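Local coordinates for putative citrate lyase, alfa subunit (Streptococcus mutans, PDB 2HJ0), which belongs to the citrate lyase alpha subunit (CitF) family and folds around two mixed, largely parallel beta-sheets flanked by helices, at residues Ile256-Tyr269 with Ala406-Arg418. Residues are numbered along the deposited sequence; the frame is centred on the assembly and turned at random.
Sequences IAEYAAKVITSSPY and AAKMSLVISPLVR
On one face of a mixed beta-sheet, the 256-265 part of helix 251-265 runs nearly antiparallel to strand 409-413 (167°, axes 9.7 Å apart), and Ile256, Ala260, Val263 and Ile264 meet Met409, Leu411 and Ile413 there. Every second strand residue faces the helix, and no hydrogen bond crosses. At one end Ile256 straddles the strand exit: with chi1 at -64°, CG2 lies opposite the backbone N and rests 3.7 Å from Ile413 CB, while the CG1 branch carries CD1 to the backbone of Pro415. Ala260 CB packs on Ile413 CG2 at 3.7 Å. In the middle, one methyl, Leu411 CD2, is shared by Ala260, Val263 and Ile264, lying 4.0 Å from Ile264 CG1. Met409, a selenomethionine, is extended as far as SE and then bends (chi3 77°), which brings CE to 3.5 Å from Ser267 CB, just past the helix. The Ser267 hydroxyl donates to Ile264 O, approaching within the plane of the carbonyl, on one of its lone pairs, so this turn is tied back to the helix. Beyond it the Tyr269 ring takes Lys408 CB over a face, 3.8 Å from its centroid, a CH-pi contact, and has Met409 SE at its edge as a Met-aromatic pair; its OH bonds Arg453, which also holds Lys408 O. Ile369 and Val442 on the neighbouring strands widen this apolar layer, helix-on-sheet packing consistent with a Rossmann-like alpha/beta fold.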
ATOM      1  N   ILE A 256     -11.227  33.043 -21.588  1.00 18.56           N
ATOM      2  CA  ILE A 256     -10.109  32.130 -21.743  1.00 18.28           C
ATOM      3  C   ILE A 256     -10.592  30.728 -21.404  1.00 18.59           C
ATOM      4  O   ILE A 256     -10.314  29.775 -22.135  1.00 18.84           O
ATOM      5  CB  ILE A 256      -8.908  32.535 -20.835  1.00 16.86           C
ATOM      6  CG1 ILE A 256      -8.376  33.905 -21.274  1.00 15.19           C
ATOM      7  CG2 ILE A 256      -7.792  31.504 -20.940  1.00 14.81           C
ATOM      8  CD1 ILE A 256      -7.275  34.454 -20.428  1.00 12.37           C
ATOM      9  N   ALA A 257     -11.330  30.601 -20.309  1.00 18.71           N
ATOM     10  CA  ALA A 257     -11.860  29.305 -19.911  1.00 18.34           C
ATOM     11  C   ALA A 257     -12.713  28.734 -21.026  1.00 18.05           C
ATOM     12  O   ALA A 257     -12.538  27.581 -21.410  1.00 17.20           O
ATOM     13  CB  ALA A 257     -12.695  29.444 -18.649  1.00 19.29           C
ATOM     14  N   GLU A 258     -13.630  29.548 -21.546  1.00 18.82           N
ATOM     15  CA  GLU A 258     -14.517  29.088 -22.608  1.00 20.13           C
ATOM     16  C   GLU A 258     -13.769  28.639 -23.852  1.00 19.46           C
ATOM     17  O   GLU A 258     -14.107  27.608 -24.434  1.00 19.51           O
ATOM     18  CB  GLU A 258     -15.550  30.159 -22.970  1.00 21.23           C
ATOM     19  CG  GLU A 258     -16.453  29.730 -24.116  1.00 25.18           C
ATOM     20  CD  GLU A 258     -17.829  30.389 -24.109  1.00 29.07           C
ATOM     21  OE1 GLU A 258     -17.897  31.642 -23.980  1.00 30.37           O
ATOM     22  OE2 GLU A 258     -18.843  29.646 -24.252  1.00 28.92           O
ATOM     23  N   TYR A 259     -12.760  29.405 -24.263  1.00 18.71           N
ATOM     24  CA  TYR A 259     -11.978  29.022 -25.431  1.00 17.60           C
ATOM     25  C   TYR A 259     -11.303  27.680 -25.130  1.00 17.06           C
ATOM     26  O   TYR A 259     -11.250  26.794 -25.987  1.00 17.88           O
ATOM     27  CB  TYR A 259     -10.911  30.079 -25.764  1.00 17.60           C
ATOM     28  CG  TYR A 259     -11.389  31.277 -26.579  1.00 18.56           C
ATOM     29  CD1 TYR A 259     -12.450  31.167 -27.486  1.00 19.23           C
ATOM     30  CD2 TYR A 259     -10.737  32.513 -26.488  1.00 19.06           C
ATOM     31  CE1 TYR A 259     -12.842  32.255 -28.275  1.00 18.26           C
ATOM     32  CE2 TYR A 259     -11.120  33.601 -27.271  1.00 17.36           C
ATOM     33  CZ  TYR A 259     -12.167  33.470 -28.157  1.00 18.77           C
ATOM     34  OH  TYR A 259     -12.545  34.566 -28.911  1.00 19.69           O
ATOM     35  N   ALA A 260     -10.802  27.528 -23.906  1.00 14.35           N
ATOM     36  CA  ALA A 260     -10.148  26.289 -23.504  1.00 12.14           C
ATOM     37  C   ALA A 260     -11.090  25.091 -23.630  1.00 10.26           C
ATOM     38  O   ALA A 260     -10.716  24.047 -24.168  1.00  8.97           O
ATOM     39  CB  ALA A 260      -9.640  26.410 -22.075  1.00 12.44           C
ATOM     40  N   ALA A 261     -12.313  25.243 -23.135  1.00  8.44           N
ATOM     41  CA  ALA A 261     -13.291  24.161 -23.213  1.00  6.86           C
ATOM     42  C   ALA A 261     -13.631  23.793 -24.659  1.00  6.92           C
ATOM     43  O   ALA A 261     -13.833  22.615 -24.965  1.00  4.25           O
ATOM     44  CB  ALA A 261     -14.551  24.540 -22.463  1.00  6.15           C
ATOM     45  N   LYS A 262     -13.686  24.792 -25.545  1.00  7.55           N
ATOM     46  CA  LYS A 262     -13.999  24.533 -26.952  1.00  8.42           C
ATOM     47  C   LYS A 262     -12.883  23.722 -27.585  1.00  7.68           C
ATOM     48  O   LYS A 262     -13.128  22.899 -28.465  1.00  7.07           O
ATOM     49  CB  LYS A 262     -14.195  25.834 -27.735  1.00  9.90           C
ATOM     50  CG  LYS A 262     -15.528  26.530 -27.497  1.00 14.30           C
ATOM     51  CD  LYS A 262     -15.564  27.933 -28.148  1.00 16.36           C
ATOM     52  CE  LYS A 262     -16.831  28.735 -27.793  1.00 16.07           C
ATOM     53  NZ  LYS A 262     -16.743  30.142 -28.290  1.00 16.01           N
ATOM     54  N   VAL A 263     -11.657  23.945 -27.132  1.00  6.81           N
ATOM     55  CA  VAL A 263     -10.547  23.191 -27.679  1.00  7.24           C
ATOM     56  C   VAL A 263     -10.683  21.724 -27.250  1.00  7.49           C
ATOM     57  O   VAL A 263     -10.516  20.821 -28.066  1.00  6.68           O
ATOM     58  CB  VAL A 263      -9.197  23.769 -27.218  1.00  7.27           C
ATOM     59  CG1 VAL A 263      -8.059  22.930 -27.760  1.00  6.26           C
ATOM     60  CG2 VAL A 263      -9.065  25.199 -27.692  1.00  7.20           C
ATOM     61  N   ILE A 264     -11.019  21.500 -25.982  1.00  7.37           N
ATOM     62  CA  ILE A 264     -11.193  20.154 -25.438  1.00  9.12           C
ATOM     63  C   ILE A 264     -12.384  19.442 -26.076  1.00 10.54           C
ATOM     64  O   ILE A 264     -12.259  18.323 -26.580  1.00 10.14           O
ATOM     65  CB  ILE A 264     -11.423  20.198 -23.889  1.00 11.46           C
ATOM     66  CG1 ILE A 264     -10.185  20.771 -23.190  1.00 12.98           C
ATOM     67  CG2 ILE A 264     -11.699  18.808 -23.331  1.00  9.48           C
ATOM     68  CD1 ILE A 264     -10.438  21.171 -21.765  1.00 10.43           C
ATOM     69  N   THR A 265     -13.546  20.083 -26.049  1.00 12.02           N
ATOM     70  CA  THR A 265     -14.738  19.480 -26.635  1.00 13.34           C
ATOM     71  C   THR A 265     -14.679  19.350 -28.154  1.00 12.99           C
ATOM     72  O   THR A 265     -15.556  18.748 -28.745  1.00 14.31           O
ATOM     73  CB  THR A 265     -15.984  20.266 -26.271  1.00 14.01           C
ATOM     74  OG1 THR A 265     -15.832  21.621 -26.707  1.00 15.92           O
ATOM     75  CG2 THR A 265     -16.193  20.237 -24.772  1.00 14.64           C
ATOM     76  N   SER A 266     -13.659  19.909 -28.796  1.00 13.33           N
ATOM     77  CA  SER A 266     -13.558  19.770 -30.239  1.00 13.71           C
ATOM     78  C   SER A 266     -12.353  18.910 -30.562  1.00 13.80           C
ATOM     79  O   SER A 266     -12.043  18.676 -31.723  1.00 14.90           O
ATOM     80  CB  SER A 266     -13.380  21.121 -30.931  1.00 15.53           C
ATOM     81  OG  SER A 266     -14.487  21.980 -30.724  1.00 17.39           O
ATOM     82  N   SER A 267     -11.664  18.435 -29.537  1.00 13.28           N
ATOM     83  CA  SER A 267     -10.480  17.629 -29.770  1.00 13.09           C
ATOM     84  C   SER A 267     -10.850  16.197 -30.112  1.00 13.55           C
ATOM     85  O   SER A 267     -11.964  15.752 -29.846  1.00 13.80           O
ATOM     86  CB  SER A 267      -9.582  17.649 -28.530  1.00 13.12           C
ATOM     87  OG  SER A 267     -10.108  16.837 -27.496  1.00 11.20           O
ATOM     88  N   PRO A 268      -9.909  15.446 -30.704  1.00 14.38           N
ATOM     89  CA  PRO A 268     -10.182  14.050 -31.061  1.00 14.71           C
ATOM     90  C   PRO A 268     -10.162  13.140 -29.834  1.00 14.44           C
ATOM     91  O   PRO A 268     -10.075  11.929 -29.965  1.00 15.38           O
ATOM     92  CB  PRO A 268      -9.043  13.720 -32.014  1.00 13.43           C
ATOM     93  CG  PRO A 268      -7.916  14.467 -31.384  1.00 14.49           C
ATOM     94  CD  PRO A 268      -8.537  15.819 -31.094  1.00 13.01           C
ATOM     95  N   TYR A 269     -10.248  13.727 -28.646  1.00 14.81           N
ATOM     96  CA  TYR A 269     -10.213  12.948 -27.414  1.00 14.90           C
ATOM     97  C   TYR A 269     -11.541  13.086 -26.680  1.00 15.63           C
ATOM     98  O   TYR A 269     -11.838  12.341 -25.737  1.00 16.50           O
ATOM     99  CB  TYR A 269      -9.074  13.442 -26.529  1.00 13.27           C
ATOM    100  CG  TYR A 269      -7.726  13.462 -27.215  1.00 13.69           C
ATOM    101  CD1 TYR A 269      -6.995  12.286 -27.397  1.00 12.32           C
ATOM    102  CD2 TYR A 269      -7.178  14.662 -27.683  1.00 13.68           C
ATOM    103  CE1 TYR A 269      -5.739  12.306 -28.024  1.00 13.90           C
ATOM    104  CE2 TYR A 269      -5.925  14.696 -28.313  1.00 14.69           C
ATOM    105  CZ  TYR A 269      -5.208  13.513 -28.478  1.00 14.74           C
ATOM    106  OH  TYR A 269      -3.967  13.538 -29.077  1.00 13.65           O
ATOM    107  N   ALA A 406       2.540  13.511 -19.820  1.00  8.92           N
ATOM    108  CA  ALA A 406       1.711  12.330 -19.920  1.00  8.60           C
ATOM    109  C   ALA A 406       0.447  12.534 -20.729  1.00 10.42           C
ATOM    110  O   ALA A 406       0.099  11.693 -21.560  1.00 12.22           O
ATOM    111  CB  ALA A 406       1.365  11.833 -18.554  1.00  8.82           C
ATOM    112  N   ALA A 407      -0.234  13.650 -20.500  1.00 11.11           N
ATOM    113  CA  ALA A 407      -1.486  13.954 -21.193  1.00 11.78           C
ATOM    114  C   ALA A 407      -1.387  13.855 -22.719  1.00 12.76           C
ATOM    115  O   ALA A 407      -0.361  14.182 -23.308  1.00 12.83           O
ATOM    116  CB  ALA A 407      -1.965  15.339 -20.789  1.00 12.13           C
ATOM    117  N   LYS A 408      -2.460  13.381 -23.341  1.00 13.08           N
ATOM    118  CA  LYS A 408      -2.515  13.236 -24.781  1.00 13.39           C
ATOM    119  C   LYS A 408      -2.474  14.626 -25.358  1.00 14.20           C
ATOM    120  O   LYS A 408      -1.901  14.857 -26.411  1.00 14.58           O
ATOM    121  CB  LYS A 408      -3.832  12.606 -25.224  1.00 16.20           C
ATOM    122  CG  LYS A 408      -4.147  11.230 -24.678  1.00 17.84           C
ATOM    123  CD  LYS A 408      -3.273  10.165 -25.274  1.00 19.83           C
ATOM    124  CE  LYS A 408      -3.886   8.799 -25.013  1.00 23.04           C
ATOM    125  NZ  LYS A 408      -4.105   8.548 -23.556  1.00 23.92           N
HETATM  126  N   MSE A 409      -3.125  15.558 -24.678  1.00 15.65           N
HETATM  127  CA  MSE A 409      -3.149  16.935 -25.148  1.00 16.87           C
HETATM  128  C   MSE A 409      -3.068  17.916 -23.991  1.00 16.67           C
HETATM  129  O   MSE A 409      -3.979  18.010 -23.165  1.00 16.13           O
HETATM  130  CB  MSE A 409      -4.408  17.190 -25.966  1.00 16.40           C
HETATM  131  CG  MSE A 409      -4.539  18.615 -26.455  1.00 19.27           C
HETATM  132 SE   MSE A 409      -6.147  18.805 -27.515  1.00 22.81          SE
HETATM  133  CE  MSE A 409      -7.440  18.865 -26.100  1.00 18.33           C
ATOM    134  N   SER A 410      -1.962  18.650 -23.953  1.00 16.87           N
ATOM    135  CA  SER A 410      -1.712  19.629 -22.910  1.00 17.34           C
ATOM    136  C   SER A 410      -2.147  21.036 -23.279  1.00 16.66           C
ATOM    137  O   SER A 410      -1.735  21.574 -24.307  1.00 15.54           O
ATOM    138  CB  SER A 410      -0.226  19.646 -22.560  1.00 18.04           C
ATOM    139  OG  SER A 410       0.107  18.536 -21.754  1.00 22.15           O
ATOM    140  N   LEU A 411      -2.982  21.631 -22.432  1.00 16.34           N
ATOM    141  CA  LEU A 411      -3.437  22.995 -22.659  1.00 14.99           C
ATOM    142  C   LEU A 411      -2.831  23.909 -21.617  1.00 15.31           C
ATOM    143  O   LEU A 411      -2.879  23.619 -20.425  1.00 16.11           O
ATOM    144  CB  LEU A 411      -4.956  23.098 -22.568  1.00 14.20           C
ATOM    145  CG  LEU A 411      -5.694  23.154 -23.897  1.00 14.71           C
ATOM    146  CD1 LEU A 411      -5.473  21.831 -24.626  1.00 16.62           C
ATOM    147  CD2 LEU A 411      -7.175  23.403 -23.660  1.00 13.91           C
ATOM    148  N   VAL A 412      -2.238  25.003 -22.067  1.00 15.21           N
ATOM    149  CA  VAL A 412      -1.669  25.980 -21.150  1.00 14.83           C
ATOM    150  C   VAL A 412      -2.431  27.280 -21.413  1.00 15.21           C
ATOM    151  O   VAL A 412      -2.201  27.973 -22.414  1.00 13.65           O
ATOM    152  CB  VAL A 412      -0.139  26.191 -21.388  1.00 14.30           C
ATOM    153  CG1 VAL A 412       0.371  27.346 -20.546  1.00 12.50           C
ATOM    154  CG2 VAL A 412       0.626  24.921 -21.031  1.00 12.22           C
ATOM    155  N   ILE A 413      -3.370  27.592 -20.530  1.00 15.62           N
ATOM    156  CA  ILE A 413      -4.150  28.805 -20.692  1.00 16.54           C
ATOM    157  C   ILE A 413      -3.691  29.875 -19.724  1.00 17.00           C
ATOM    158  O   ILE A 413      -3.307  29.580 -18.596  1.00 18.05           O
ATOM    159  CB  ILE A 413      -5.661  28.539 -20.482  1.00 17.01           C
ATOM    160  CG1 ILE A 413      -5.960  28.276 -19.007  1.00 16.54           C
ATOM    161  CG2 ILE A 413      -6.098  27.342 -21.307  1.00 16.26           C
ATOM    162  CD1 ILE A 413      -7.432  28.144 -18.724  1.00 17.38           C
ATOM    163  N   SER A 414      -3.721  31.120 -20.184  1.00 18.61           N
ATOM    164  CA  SER A 414      -3.307  32.263 -19.372  1.00 20.33           C
ATOM    165  C   SER A 414      -3.481  33.609 -20.083  1.00 20.59           C
ATOM    166  O   SER A 414      -3.176  33.744 -21.274  1.00 18.98           O
ATOM    167  CB  SER A 414      -1.850  32.133 -18.950  1.00 19.40           C
ATOM    168  OG  SER A 414      -1.435  33.358 -18.380  1.00 19.85           O
ATOM    169  N   PRO A 415      -3.947  34.634 -19.346  1.00 21.10           N
ATOM    170  CA  PRO A 415      -4.142  35.948 -19.961  1.00 21.89           C
ATOM    171  C   PRO A 415      -2.901  36.395 -20.710  1.00 22.82           C
ATOM    172  O   PRO A 415      -1.783  36.003 -20.384  1.00 22.67           O
ATOM    173  CB  PRO A 415      -4.478  36.845 -18.777  1.00 20.58           C
ATOM    174  CG  PRO A 415      -3.780  36.180 -17.648  1.00 22.20           C
ATOM    175  CD  PRO A 415      -4.062  34.726 -17.884  1.00 21.04           C
ATOM    176  N   LEU A 416      -3.120  37.200 -21.738  1.00 23.82           N
ATOM    177  CA  LEU A 416      -2.050  37.710 -22.564  1.00 24.02           C
ATOM    178  C   LEU A 416      -1.071  38.516 -21.723  1.00 24.67           C
ATOM    179  O   LEU A 416       0.140  38.439 -21.913  1.00 24.35           O
ATOM    180  CB  LEU A 416      -2.648  38.579 -23.660  1.00 24.27           C
ATOM    181  CG  LEU A 416      -1.813  38.770 -24.919  1.00 25.29           C
ATOM    182  CD1 LEU A 416      -1.504  37.415 -25.543  1.00 25.08           C
ATOM    183  CD2 LEU A 416      -2.582  39.648 -25.902  1.00 23.85           C
ATOM    184  N   VAL A 417      -1.602  39.284 -20.778  1.00 26.24           N
ATOM    185  CA  VAL A 417      -0.776  40.110 -19.904  1.00 26.33           C
ATOM    186  C   VAL A 417      -1.392  40.227 -18.511  1.00 26.48           C
ATOM    187  O   VAL A 417      -2.606  40.123 -18.352  1.00 26.36           O
ATOM    188  CB  VAL A 417      -0.609  41.525 -20.513  1.00 26.24           C
ATOM    189  CG1 VAL A 417       0.060  42.443 -19.529  1.00 26.79           C
ATOM    190  CG2 VAL A 417       0.216  41.449 -21.784  1.00 25.45           C
ATOM    191  N   ARG A 418      -0.541  40.405 -17.505  1.00 27.50           N
ATOM    192  CA  ARG A 418      -0.988  40.581 -16.125  1.00 28.18           C
ATOM    193  C   ARG A 418      -0.422  41.919 -15.665  1.00 28.57           C
ATOM    194  O   ARG A 418       0.780  42.051 -15.425  1.00 28.17           O
ATOM    195  CB  ARG A 418      -0.468  39.461 -15.219  1.00 28.96           C
ATOM    196  CG  ARG A 418      -1.170  38.128 -15.381  1.00 30.48           C
ATOM    197  CD  ARG A 418      -0.840  37.204 -14.221  1.00 32.06           C
ATOM    198  NE  ARG A 418      -1.565  35.945 -14.318  1.00 34.68           N
ATOM    199  CZ  ARG A 418      -1.261  34.963 -15.162  1.00 36.81           C
ATOM    200  NH1 ARG A 418      -0.228  35.087 -15.994  1.00 35.89           N
ATOM    201  NH2 ARG A 418      -1.996  33.852 -15.179  1.00 37.59           N
TER